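Local coordinates for suppressor protein MPT5 (Saccharomyces cerevisiae, PDB 5BZ1) that binds specific sequences in the 3' untranslated regions of target mRNAs through its Pumilio repeats and so regulates gene expression after transcription, at residues Leu69-Thr74 and Leu102-Asp107; Lys197-Ile202 and Asp229-Ala234; Ile218-Leu223 and Val257-Lys262. All blocks are in the same frame, centred on the assembly; numbering follows the deposited sequence.

Contact 1 (Leu69-Thr74 and Leu102-Asp107); sequences LCDYLT and LQKIID. With nucleotides of chain B.
K104 reaches back from helix 98-107 in Pumilio repeat 3 to meet C70 and D71, in the loop that follows helix 62-69 of repeat 2. Its CG stands anti to the backbone N (chi1 -174°), which lays the first methylenes beside C70, with C70 CB 3.9 Å from K104 CG. The chain then bends at chi2 and chi4 and brings its ammonium to D71, crossing the carboxylate side chain at about a right angle. K104 NZ lies 3.2 Å from D71 OD2 and 3.4 Å from D71 OD1, a salt bridge whose two hydrogen bonds are both weak; its stronger polar partner is the carbonyl oxygen of Q67. Deeper in, C70 SG rests 3.7 Å from I105 CG1, with T108 also touching the cysteine. One residue before K104, Q103 faces the RNA and donates from NE2 to O4 of U7 of chain B at 2.9 Å. A methionine in its neighbour's place has no ammonium, and the D71 carboxylate would probably be left without its counter-charge and the Q67 carbonyl without its donor. The chemistry is layered: a small apolar patch lies beneath a weak, partly exposed ion pair, and K104 spans both.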
loop_
_atom_site.group_PDB
_atom_site.type_symbol
_atom_site.label_atom_id
_atom_site.label_comp_id
_atom_site.label_asym_id
_atom_site.label_seq_id
_atom_site.Cartn_x
_atom_site.Cartn_y
_atom_site.Cartn_z
ATOM N N LEU A 69 -17.910 5.496 24.813
ATOM C CA LEU A 69 -19.066 6.325 24.505
ATOM C C LEU A 69 -19.537 6.125 23.060
ATOM O O LEU A 69 -20.739 6.148 22.787
ATOM C CB LEU A 69 -18.710 7.789 24.760
ATOM C CG LEU A 69 -19.660 8.692 25.544
ATOM C CD1 LEU A 69 -20.577 7.893 26.454
ATOM C CD2 LEU A 69 -18.851 9.699 26.351
ATOM N N CYS A 70 -18.591 5.910 22.144
ATOM C CA CYS A 70 -18.916 5.672 20.736
ATOM C C CYS A 70 -19.842 4.475 20.513
ATOM O O CYS A 70 -20.527 4.395 19.492
ATOM C CB CYS A 70 -17.641 5.492 19.907
ATOM S SG CYS A 70 -16.737 7.024 19.612
ATOM N N ASP A 71 -19.864 3.550 21.468
ATOM C CA ASP A 71 -20.716 2.370 21.363
ATOM C C ASP A 71 -22.146 2.634 21.847
ATOM O O ASP A 71 -23.019 1.784 21.691
ATOM C CB ASP A 71 -20.109 1.200 22.146
ATOM C CG ASP A 71 -18.884 0.611 21.468
ATOM O OD1 ASP A 71 -18.789 0.700 20.226
ATOM O OD2 ASP A 71 -18.024 0.048 22.181
ATOM N N TYR A 72 -22.383 3.813 22.421
ATOM C CA TYR A 72 -23.664 4.095 23.074
ATOM C C TYR A 72 -24.339 5.403 22.646
ATOM O O TYR A 72 -25.548 5.561 22.817
ATOM C CB TYR A 72 -23.493 4.078 24.598
ATOM C CG TYR A 72 -22.976 2.767 25.144
ATOM C CD1 TYR A 72 -23.844 1.720 25.417
ATOM C CD2 TYR A 72 -21.624 2.576 25.389
ATOM C CE1 TYR A 72 -23.380 0.520 25.919
ATOM C CE2 TYR A 72 -21.151 1.376 25.890
ATOM C CZ TYR A 72 -22.036 0.355 26.153
ATOM O OH TYR A 72 -21.574 -0.840 26.651
ATOM N N LEU A 73 -23.561 6.336 22.100
ATOM C CA LEU A 73 -24.081 7.647 21.699
ATOM C C LEU A 73 -25.205 7.547 20.666
ATOM O O LEU A 73 -25.167 6.697 19.775
ATOM C CB LEU A 73 -22.961 8.531 21.134
ATOM C CG LEU A 73 -21.859 9.024 22.074
ATOM C CD1 LEU A 73 -20.847 9.886 21.326
ATOM C CD2 LEU A 73 -22.449 9.793 23.241
ATOM N N THR A 74 -26.209 8.414 20.793
ATOM C CA THR A 74 -27.232 8.552 19.763
ATOM C C THR A 74 -26.580 9.171 18.535
ATOM O O THR A 74 -25.477 9.706 18.626
ATOM C CB THR A 74 -28.372 9.479 20.214
ATOM O OG1 THR A 74 -27.860 10.801 20.414
ATOM C CG2 THR A 74 -29.008 8.977 21.510
ATOM N N LEU A 102 -9.906 8.709 17.553
ATOM C CA LEU A 102 -10.387 9.030 16.212
ATOM C C LEU A 102 -10.658 7.782 15.367
ATOM O O LEU A 102 -11.629 7.745 14.602
ATOM C CB LEU A 102 -9.414 9.978 15.501
ATOM C CG LEU A 102 -9.903 10.577 14.184
ATOM C CD1 LEU A 102 -11.312 11.109 14.358
ATOM C CD2 LEU A 102 -8.978 11.690 13.720
ATOM N N GLN A 103 -9.811 6.764 15.510
ATOM C CA GLN A 103 -10.032 5.488 14.831
ATOM C C GLN A 103 -11.384 4.900 15.229
ATOM O O GLN A 103 -12.128 4.402 14.383
ATOM C CB GLN A 103 -8.922 4.489 15.170
ATOM C CG GLN A 103 -7.577 4.752 14.503
ATOM C CD GLN A 103 -6.476 3.885 15.082
ATOM O OE1 GLN A 103 -6.561 2.657 15.063
ATOM N NE2 GLN A 103 -5.433 4.523 15.612
ATOM N N LYS A 104 -11.693 4.959 16.522
ATOM C CA LYS A 104 -12.956 4.433 17.034
ATOM C C LYS A 104 -14.141 5.244 16.510
ATOM O O LYS A 104 -15.167 4.682 16.122
ATOM C CB LYS A 104 -12.961 4.429 18.565
ATOM C CG LYS A 104 -14.191 3.767 19.176
ATOM C CD LYS A 104 -14.348 2.332 18.675
ATOM C CE LYS A 104 -15.613 1.672 19.220
ATOM N NZ LYS A 104 -15.526 1.375 20.672
ATOM N N ILE A 105 -13.987 6.566 16.497
ATOM C CA ILE A 105 -15.029 7.459 15.997
ATOM C C ILE A 105 -15.353 7.164 14.532
ATOM O O ILE A 105 -16.520 6.983 14.172
ATOM C CB ILE A 105 -14.631 8.938 16.171
ATOM C CG1 ILE A 105 -14.634 9.312 17.657
ATOM C CG2 ILE A 105 -15.578 9.851 15.403
ATOM C CD1 ILE A 105 -14.091 10.701 17.949
ATOM N N ILE A 106 -14.318 7.113 13.696
ATOM C CA ILE A 106 -14.475 6.753 12.289
ATOM C C ILE A 106 -15.130 5.381 12.152
ATOM O O ILE A 106 -16.008 5.181 11.312
ATOM C CB ILE A 106 -13.111 6.740 11.557
ATOM C CG1 ILE A 106 -12.543 8.155 11.460
ATOM C CG2 ILE A 106 -13.237 6.132 10.161
ATOM C CD1 ILE A 106 -11.069 8.197 11.108
ATOM N N ASP A 107 -14.702 4.440 12.989
ATOM C CA ASP A 107 -15.172 3.060 12.905
ATOM C C ASP A 107 -16.657 2.920 13.230
ATOM O O ASP A 107 -17.290 1.933 12.846
ATOM C CB ASP A 107 -14.355 2.170 13.842
ATOM C CG ASP A 107 -14.444 0.701 13.480
ATOM O OD1 ASP A 107 -14.240 0.363 12.294
ATOM O OD2 ASP A 107 -14.719 -0.118 14.382
ATOM P P U B 7 5.113 0.560 17.514
ATOM O OP1 U B 7 5.438 1.903 18.068
ATOM O OP2 U B 7 6.050 -0.566 17.772
ATOM O "O5'" U B 7 3.657 0.149 18.030
ATOM C "C5'" U B 7 3.421 -0.176 19.399
ATOM C "C4'" U B 7 2.218 -1.077 19.574
ATOM O "O4'" U B 7 1.002 -0.277 19.566
ATOM C "C3'" U B 7 2.031 -2.149 18.496
ATOM O "O3'" U B 7 1.455 -3.320 19.086
ATOM C "C2'" U B 7 1.005 -1.501 17.569
ATOM O "O2'" U B 7 0.271 -2.405 16.771
ATOM C "C1'" U B 7 0.120 -0.772 18.576
ATOM N N1 U B 7 -0.655 0.351 18.027
ATOM C C2 U B 7 -2.006 0.138 17.796
ATOM O O2 U B 7 -2.553 -0.932 18.007
ATOM N N3 U B 7 -2.698 1.215 17.295
ATOM C C4 U B 7 -2.186 2.467 17.020
ATOM O O4 U B 7 -2.941 3.333 16.574
ATOM C C5 U B 7 -0.782 2.611 17.297
ATOM C C6 U B 7 -0.079 1.577 17.783
#

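Contact 2 (Lys197-Ile202 and Asp229-Ala234); sequences KISVKI and DFYLLA
S199 turns its OG anti to the backbone N (chi1 166°), which sends the hydroxyl across to the phenol of Y231, while Y231 holds its CG between the backbone N and the carbonyl carbon (chi1 80°), a torsion that points the ring across at helix 192-204. The two hydroxyls meet in a short hydrogen bond, with S199 OG 2.5 Å from Y231 OH, and either group could be the donor. S199 OG comes to the edge of the ring and lies in its plane, on the CE1 flank, 3.5 Å from Y231 CE1. At Y231 OH the serine oxygen lies close to the trigonal direction, whereas at S199 OG the angle from CB to Y231 OH is about 97°, with S199 CB 3.0 Å from Y231 OH. One face of the tyrosine ring is backed by its own neighbour in sequence, L232 CB, which stands 4.3 Å above the plane over the ring centre. A methyl of the same leucine comes no nearer to the serine than 4.4 Å, from L232 CD1 to S199 OG. Little surface is buried, so the bridge consists largely of one polar pair joining two well-separated helices. S199 belongs to Pumilio repeat 5 and Y231 to repeat 6, and the bond spans the side of the repeat stack away from the RNA, whose nearest atom is about 13 Å off. Helix 215-223 packs against both partners' helices: I202 leans on I218, I219 and L222, and L232 also reaches L222. On its far flank helix 229-240 meets helix 253-273, where L233 touches F260 and D229 forms a salt bridge with K263.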
loop_
_atom_site.group_PDB
_atom_site.type_symbol
_atom_site.label_atom_id
_atom_site.label_comp_id
_atom_site.label_asym_id
_atom_site.label_seq_id
_atom_site.Cartn_x
_atom_site.Cartn_y
_atom_site.Cartn_z
ATOM N N LYS A 197 -4.014 8.543 -11.650
ATOM C CA LYS A 197 -3.406 9.801 -11.218
ATOM C C LYS A 197 -2.145 9.564 -10.391
ATOM O O LYS A 197 -1.155 10.282 -10.530
ATOM C CB LYS A 197 -4.417 10.648 -10.435
ATOM C CG LYS A 197 -5.422 11.377 -11.323
ATOM C CD LYS A 197 -6.671 11.787 -10.554
ATOM C CE LYS A 197 -6.355 12.726 -9.402
ATOM N NZ LYS A 197 -5.832 14.039 -9.866
ATOM N N ILE A 198 -2.186 8.543 -9.541
ATOM C CA ILE A 198 -1.046 8.192 -8.700
ATOM C C ILE A 198 0.066 7.546 -9.527
ATOM O O ILE A 198 1.250 7.819 -9.316
ATOM C CB ILE A 198 -1.474 7.260 -7.550
ATOM C CG1 ILE A 198 -2.528 7.951 -6.680
ATOM C CG2 ILE A 198 -0.280 6.846 -6.706
ATOM C CD1 ILE A 198 -3.035 7.105 -5.523
ATOM N N SER A 199 -0.322 6.696 -10.473
ATOM C CA SER A 199 0.633 6.014 -11.340
ATOM C C SER A 199 1.420 6.979 -12.226
ATOM O O SER A 199 2.611 6.769 -12.472
ATOM C CB SER A 199 -0.084 4.982 -12.203
ATOM O OG SER A 199 0.744 4.545 -13.262
ATOM N N VAL A 200 0.752 8.026 -12.709
ATOM C CA VAL A 200 1.421 9.069 -13.478
ATOM C C VAL A 200 2.585 9.645 -12.674
ATOM O O VAL A 200 3.691 9.803 -13.188
ATOM C CB VAL A 200 0.444 10.194 -13.879
ATOM C CG1 VAL A 200 1.201 11.418 -14.371
ATOM C CG2 VAL A 200 -0.526 9.707 -14.947
ATOM N N LYS A 201 2.334 9.931 -11.402
ATOM C CA LYS A 201 3.365 10.471 -10.527
ATOM C C LYS A 201 4.450 9.433 -10.207
ATOM O O LYS A 201 5.639 9.762 -10.142
ATOM C CB LYS A 201 2.733 11.020 -9.246
ATOM C CG LYS A 201 3.113 12.464 -8.946
ATOM C CD LYS A 201 2.720 13.412 -10.074
ATOM C CE LYS A 201 3.334 14.792 -9.872
ATOM N NZ LYS A 201 2.907 15.754 -10.925
ATOM N N ILE A 202 4.037 8.180 -10.026
ATOM C CA ILE A 202 4.975 7.087 -9.771
ATOM C C ILE A 202 5.940 6.896 -10.947
ATOM O O ILE A 202 7.148 6.730 -10.752
ATOM C CB ILE A 202 4.230 5.767 -9.463
ATOM C CG1 ILE A 202 3.703 5.778 -8.024
ATOM C CG2 ILE A 202 5.138 4.566 -9.667
ATOM C CD1 ILE A 202 2.774 4.619 -7.694
ATOM N N ASP A 229 -2.153 -3.026 -17.085
ATOM C CA ASP A 229 -1.322 -3.721 -18.070
ATOM C C ASP A 229 -1.178 -2.974 -19.402
ATOM O O ASP A 229 -0.090 -2.931 -19.980
ATOM C CB ASP A 229 -1.874 -5.128 -18.336
ATOM C CG ASP A 229 -1.663 -6.076 -17.165
ATOM O OD1 ASP A 229 -1.232 -5.615 -16.088
ATOM O OD2 ASP A 229 -1.945 -7.285 -17.320
ATOM N N PHE A 230 -2.271 -2.377 -19.871
ATOM C CA PHE A 230 -2.316 -1.779 -21.210
ATOM C C PHE A 230 -1.330 -0.623 -21.428
ATOM O O PHE A 230 -1.007 -0.298 -22.570
ATOM C CB PHE A 230 -3.747 -1.347 -21.570
ATOM C CG PHE A 230 -4.191 -0.077 -20.899
ATOM C CD1 PHE A 230 -4.178 1.127 -21.592
ATOM C CD2 PHE A 230 -4.625 -0.083 -19.578
ATOM C CE1 PHE A 230 -4.586 2.303 -20.983
ATOM C CE2 PHE A 230 -5.034 1.088 -18.960
ATOM C CZ PHE A 230 -5.013 2.284 -19.664
ATOM N N TYR A 231 -0.852 -0.015 -20.344
ATOM C CA TYR A 231 0.113 1.080 -20.458
ATOM C C TYR A 231 1.372 0.883 -19.608
ATOM O O TYR A 231 2.460 1.286 -20.015
ATOM C CB TYR A 231 -0.539 2.422 -20.109
ATOM C CG TYR A 231 -0.668 2.673 -18.626
ATOM C CD1 TYR A 231 0.249 3.472 -17.952
ATOM C CD2 TYR A 231 -1.706 2.114 -17.901
ATOM C CE1 TYR A 231 0.134 3.698 -16.601
ATOM C CE2 TYR A 231 -1.831 2.337 -16.556
ATOM C CZ TYR A 231 -0.911 3.126 -15.910
ATOM O OH TYR A 231 -1.052 3.334 -14.566
ATOM N N LEU A 232 1.221 0.275 -18.433
ATOM C CA LEU A 232 2.307 0.220 -17.454
ATOM C C LEU A 232 3.542 -0.547 -17.933
ATOM O O LEU A 232 4.670 -0.128 -17.675
ATOM C CB LEU A 232 1.817 -0.346 -16.116
ATOM C CG LEU A 232 2.818 -0.230 -14.964
ATOM C CD1 LEU A 232 3.196 1.226 -14.728
ATOM C CD2 LEU A 232 2.268 -0.846 -13.691
ATOM N N LEU A 233 3.325 -1.664 -18.622
ATOM C CA LEU A 233 4.425 -2.482 -19.134
ATOM C C LEU A 233 5.334 -1.688 -20.071
ATOM O O LEU A 233 6.529 -1.540 -19.813
ATOM C CB LEU A 233 3.883 -3.719 -19.851
ATOM C CG LEU A 233 3.201 -4.773 -18.980
ATOM C CD1 LEU A 233 2.352 -5.702 -19.831
ATOM C CD2 LEU A 233 4.238 -5.566 -18.209
ATOM N N ALA A 234 4.760 -1.175 -21.153
ATOM C CA ALA A 234 5.507 -0.363 -22.107
ATOM C C ALA A 234 6.088 0.893 -21.456
ATOM O O ALA A 234 7.231 1.263 -21.722
ATOM C CB ALA A 234 4.625 0.008 -23.283
#

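Contact 3 (Ile218-Leu223 and Val257-Lys262); sequences IIQFLL and VEKFIK. With nucleotides of chain B.
The RNA-reading helices of Pumilio repeats 6 and 7 lie side by side here, with Q220 against K259 and L223 against F260, in the stacked helical array of a PUF domain. Segments 218-223 and 257-262 of helices 215-223 and 253-273 run nearly parallel, 9° apart, with their axes 9.9 Å from each other at closest approach. From these segments Q220 and E258 read the RNA. Q220 NE2 donates to O4 of U3 of chain B at 2.9 Å in an almost straight bond (177°), while E258 OE1 alone accepts from both N1 and N2 of G2 of chain B, its other oxygen being held by T324. Beside Q220 the K259 chain passes obliquely, extended through CE and turning only at chi4, with K259 CD 3.5 Å from Q220 CB and K259 CE 3.2 Å from the backbone Q220 O. Its ammonium forms a salt bridge with D224. The aliphatic part of the lysine thus backs the Q220 side chain. Farther from the RNA the contact becomes apolar: L223 approaches F260 at the edge of the ring, near its plane, with L223 CD2 4.1 Å from F260 CD1.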
loop_
_atom_site.group_PDB
_atom_site.type_symbol
_atom_site.label_atom_id
_atom_site.label_comp_id
_atom_site.label_asym_id
_atom_site.label_seq_id
_atom_site.Cartn_x
_atom_site.Cartn_y
_atom_site.Cartn_z
ATOM N N ILE A 218 6.331 -0.638 -4.086
ATOM C CA ILE A 218 5.266 0.112 -4.737
ATOM C C ILE A 218 5.198 -0.196 -6.240
ATOM O O ILE A 218 4.114 -0.404 -6.792
ATOM C CB ILE A 218 5.433 1.629 -4.508
ATOM C CG1 ILE A 218 5.278 1.966 -3.025
ATOM C CG2 ILE A 218 4.425 2.409 -5.327
ATOM C CD1 ILE A 218 3.986 1.442 -2.407
ATOM N N ILE A 219 6.353 -0.228 -6.899
ATOM C CA ILE A 219 6.398 -0.582 -8.312
ATOM C C ILE A 219 5.843 -1.992 -8.516
ATOM O O ILE A 219 5.048 -2.239 -9.428
ATOM C CB ILE A 219 7.829 -0.531 -8.888
ATOM C CG1 ILE A 219 8.509 0.796 -8.554
ATOM C CG2 ILE A 219 7.796 -0.761 -10.395
ATOM C CD1 ILE A 219 7.694 2.015 -8.953
ATOM N N GLN A 220 6.275 -2.912 -7.661
ATOM C CA GLN A 220 5.806 -4.289 -7.716
ATOM C C GLN A 220 4.295 -4.382 -7.495
ATOM O O GLN A 220 3.622 -5.204 -8.116
ATOM C CB GLN A 220 6.557 -5.152 -6.698
ATOM C CG GLN A 220 8.035 -5.358 -7.017
ATOM C CD GLN A 220 8.699 -6.359 -6.092
ATOM O OE1 GLN A 220 8.436 -7.560 -6.169
ATOM N NE2 GLN A 220 9.563 -5.869 -5.207
ATOM N N PHE A 221 3.763 -3.535 -6.619
ATOM C CA PHE A 221 2.327 -3.529 -6.353
ATOM C C PHE A 221 1.539 -3.118 -7.597
ATOM O O PHE A 221 0.508 -3.716 -7.907
ATOM C CB PHE A 221 1.980 -2.612 -5.176
ATOM C CG PHE A 221 0.595 -2.834 -4.630
ATOM C CD1 PHE A 221 0.383 -3.737 -3.597
ATOM C CD2 PHE A 221 -0.496 -2.162 -5.165
ATOM C CE1 PHE A 221 -0.895 -3.958 -3.095
ATOM C CE2 PHE A 221 -1.779 -2.378 -4.670
ATOM C CZ PHE A 221 -1.975 -3.278 -3.633
ATOM N N LEU A 222 2.025 -2.099 -8.304
ATOM C CA LEU A 222 1.412 -1.677 -9.562
ATOM C C LEU A 222 1.395 -2.813 -10.581
ATOM O O LEU A 222 0.421 -2.986 -11.313
ATOM C CB LEU A 222 2.152 -0.478 -10.157
ATOM C CG LEU A 222 1.945 0.900 -9.538
ATOM C CD1 LEU A 222 2.488 1.981 -10.463
ATOM C CD2 LEU A 222 0.475 1.135 -9.240
ATOM N N LEU A 223 2.475 -3.588 -10.616
ATOM C CA LEU A 223 2.622 -4.663 -11.593
ATOM C C LEU A 223 1.616 -5.801 -11.368
ATOM O O LEU A 223 1.420 -6.646 -12.245
ATOM C CB LEU A 223 4.062 -5.191 -11.597
ATOM C CG LEU A 223 5.112 -4.284 -12.242
ATOM C CD1 LEU A 223 6.528 -4.810 -12.020
ATOM C CD2 LEU A 223 4.835 -4.138 -13.727
ATOM N N VAL A 257 12.712 -6.127 -11.430
ATOM C CA VAL A 257 13.030 -6.720 -12.727
ATOM C C VAL A 257 12.465 -8.137 -12.842
ATOM O O VAL A 257 11.839 -8.482 -13.845
ATOM C CB VAL A 257 14.548 -6.748 -12.981
ATOM C CG1 VAL A 257 14.861 -7.455 -14.289
ATOM C CG2 VAL A 257 15.100 -5.336 -13.006
ATOM N N GLU A 258 12.685 -8.951 -11.810
ATOM C CA GLU A 258 12.163 -10.316 -11.778
ATOM C C GLU A 258 10.639 -10.349 -11.882
ATOM O O GLU A 258 10.074 -11.140 -12.638
ATOM C CB GLU A 258 12.592 -11.028 -10.496
ATOM C CG GLU A 258 14.082 -11.288 -10.372
ATOM C CD GLU A 258 14.409 -12.169 -9.180
ATOM O OE1 GLU A 258 14.623 -11.622 -8.078
ATOM O OE2 GLU A 258 14.448 -13.406 -9.347
ATOM N N LYS A 259 9.974 -9.500 -11.106
ATOM C CA LYS A 259 8.518 -9.461 -11.131
ATOM C C LYS A 259 8.021 -9.035 -12.510
ATOM O O LYS A 259 7.016 -9.546 -12.998
ATOM C CB LYS A 259 7.974 -8.518 -10.060
ATOM C CG LYS A 259 6.456 -8.552 -9.964
ATOM C CD LYS A 259 5.966 -7.938 -8.678
ATOM C CE LYS A 259 4.492 -8.235 -8.452
ATOM N NZ LYS A 259 4.242 -9.650 -8.060
ATOM N N PHE A 260 8.743 -8.109 -13.134
ATOM C CA PHE A 260 8.400 -7.627 -14.466
ATOM C C PHE A 260 8.503 -8.765 -15.484
ATOM O O PHE A 260 7.605 -8.967 -16.304
ATOM C CB PHE A 260 9.321 -6.467 -14.853
ATOM C CG PHE A 260 8.978 -5.824 -16.170
ATOM C CD1 PHE A 260 7.888 -4.972 -16.276
ATOM C CD2 PHE A 260 9.756 -6.057 -17.297
ATOM C CE1 PHE A 260 7.569 -4.374 -17.487
ATOM C CE2 PHE A 260 9.446 -5.460 -18.510
ATOM C CZ PHE A 260 8.349 -4.620 -18.604
ATOM N N ILE A 261 9.603 -9.511 -15.415
ATOM C CA ILE A 261 9.837 -10.631 -16.320
ATOM C C ILE A 261 8.790 -11.735 -16.147
ATOM O O ILE A 261 8.231 -12.223 -17.134
ATOM C CB ILE A 261 11.259 -11.197 -16.149
ATOM C CG1 ILE A 261 12.288 -10.191 -16.669
ATOM C CG2 ILE A 261 11.413 -12.527 -16.884
ATOM C CD1 ILE A 261 13.733 -10.565 -16.373
ATOM N N LYS A 262 8.530 -12.125 -14.900
ATOM C CA LYS A 262 7.498 -13.119 -14.608
ATOM C C LYS A 262 6.130 -12.672 -15.121
ATOM O O LYS A 262 5.336 -13.489 -15.588
ATOM C CB LYS A 262 7.425 -13.406 -13.105
ATOM C CG LYS A 262 8.610 -14.191 -12.546
ATOM C CD LYS A 262 8.382 -14.555 -11.081
ATOM C CE LYS A 262 9.552 -14.119 -10.212
ATOM N NZ LYS A 262 9.314 -14.403 -8.766
ATOM P P G B 2 21.020 -15.066 0.884
ATOM O OP1 G B 2 21.102 -14.680 2.312
ATOM O OP2 G B 2 20.144 -16.191 0.467
ATOM O "O5'" G B 2 20.582 -13.782 0.057
ATOM C "C5'" G B 2 21.408 -12.630 0.008
ATOM C "C4'" G B 2 20.663 -11.463 -0.577
ATOM O "O4'" G B 2 20.340 -11.737 -1.960
ATOM C "C3'" G B 2 19.321 -11.162 0.063
ATOM O "O3'" G B 2 19.443 -10.424 1.265
ATOM C "C2'" G B 2 18.581 -10.423 -1.046
ATOM O "O2'" G B 2 18.971 -9.058 -1.099
ATOM C "C1'" G B 2 19.110 -11.134 -2.296
ATOM N N9 G B 2 18.186 -12.178 -2.780
ATOM C C8 G B 2 17.918 -13.411 -2.228
ATOM N N7 G B 2 17.037 -14.086 -2.917
ATOM C C5 G B 2 16.698 -13.259 -3.980
ATOM C C6 G B 2 15.792 -13.451 -5.056
ATOM O O6 G B 2 15.078 -14.428 -5.301
ATOM N N1 G B 2 15.772 -12.350 -5.902
ATOM C C2 G B 2 16.523 -11.212 -5.731
ATOM N N2 G B 2 16.368 -10.251 -6.652
ATOM N N3 G B 2 17.366 -11.019 -4.734
ATOM C C4 G B 2 17.402 -12.076 -3.902
ATOM P P U B 3 18.235 -10.402 2.330
ATOM O OP1 U B 3 18.681 -9.588 3.490
ATOM O OP2 U B 3 17.780 -11.797 2.573
ATOM O "O5'" U B 3 17.077 -9.619 1.561
ATOM C "C5'" U B 3 15.837 -9.331 2.186
ATOM C "C4'" U B 3 15.517 -7.862 2.096
ATOM O "O4'" U B 3 15.486 -7.432 0.711
ATOM C "C3'" U B 3 14.167 -7.434 2.647
ATOM O "O3'" U B 3 14.190 -7.315 4.058
ATOM C "C2'" U B 3 13.918 -6.112 1.927
ATOM O "O2'" U B 3 14.620 -5.053 2.562
ATOM C "C1'" U B 3 14.564 -6.375 0.558
ATOM N N1 U B 3 13.572 -6.746 -0.475
ATOM C C2 U B 3 12.930 -5.707 -1.135
ATOM O O2 U B 3 13.144 -4.531 -0.890
ATOM N N3 U B 3 12.016 -6.093 -2.084
ATOM C C4 U B 3 11.691 -7.388 -2.436
ATOM O O4 U B 3 10.842 -7.576 -3.313
ATOM C C5 U B 3 12.404 -8.404 -1.713
ATOM C C6 U B 3 13.304 -8.064 -0.777
#

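All three contacts join consecutive Pumilio repeats, but at different depths. Contact 2 is buried, whereas contacts 1 and 3 are only partly so and include segments that touch RNA bases. Contacts 1 and 3 each set a lysine across a repeat boundary, and both lysines meet an aspartate: K104 weakly with D71 across the contact, K259 with D224 outside it while its chain runs beside a base-reading glutamine. Contact 2 uses a hydroxyl pair instead. Contacts 2 and 3 belong to one neighbourhood, their centres 12 Å apart, with helices 192-204 and 229-240 of the former packing on helices 215-223 and 253-273 of the latter. Contact 1 stands apart, about 40 Å from contact 3 between centres and across the chain's centre from contact 2.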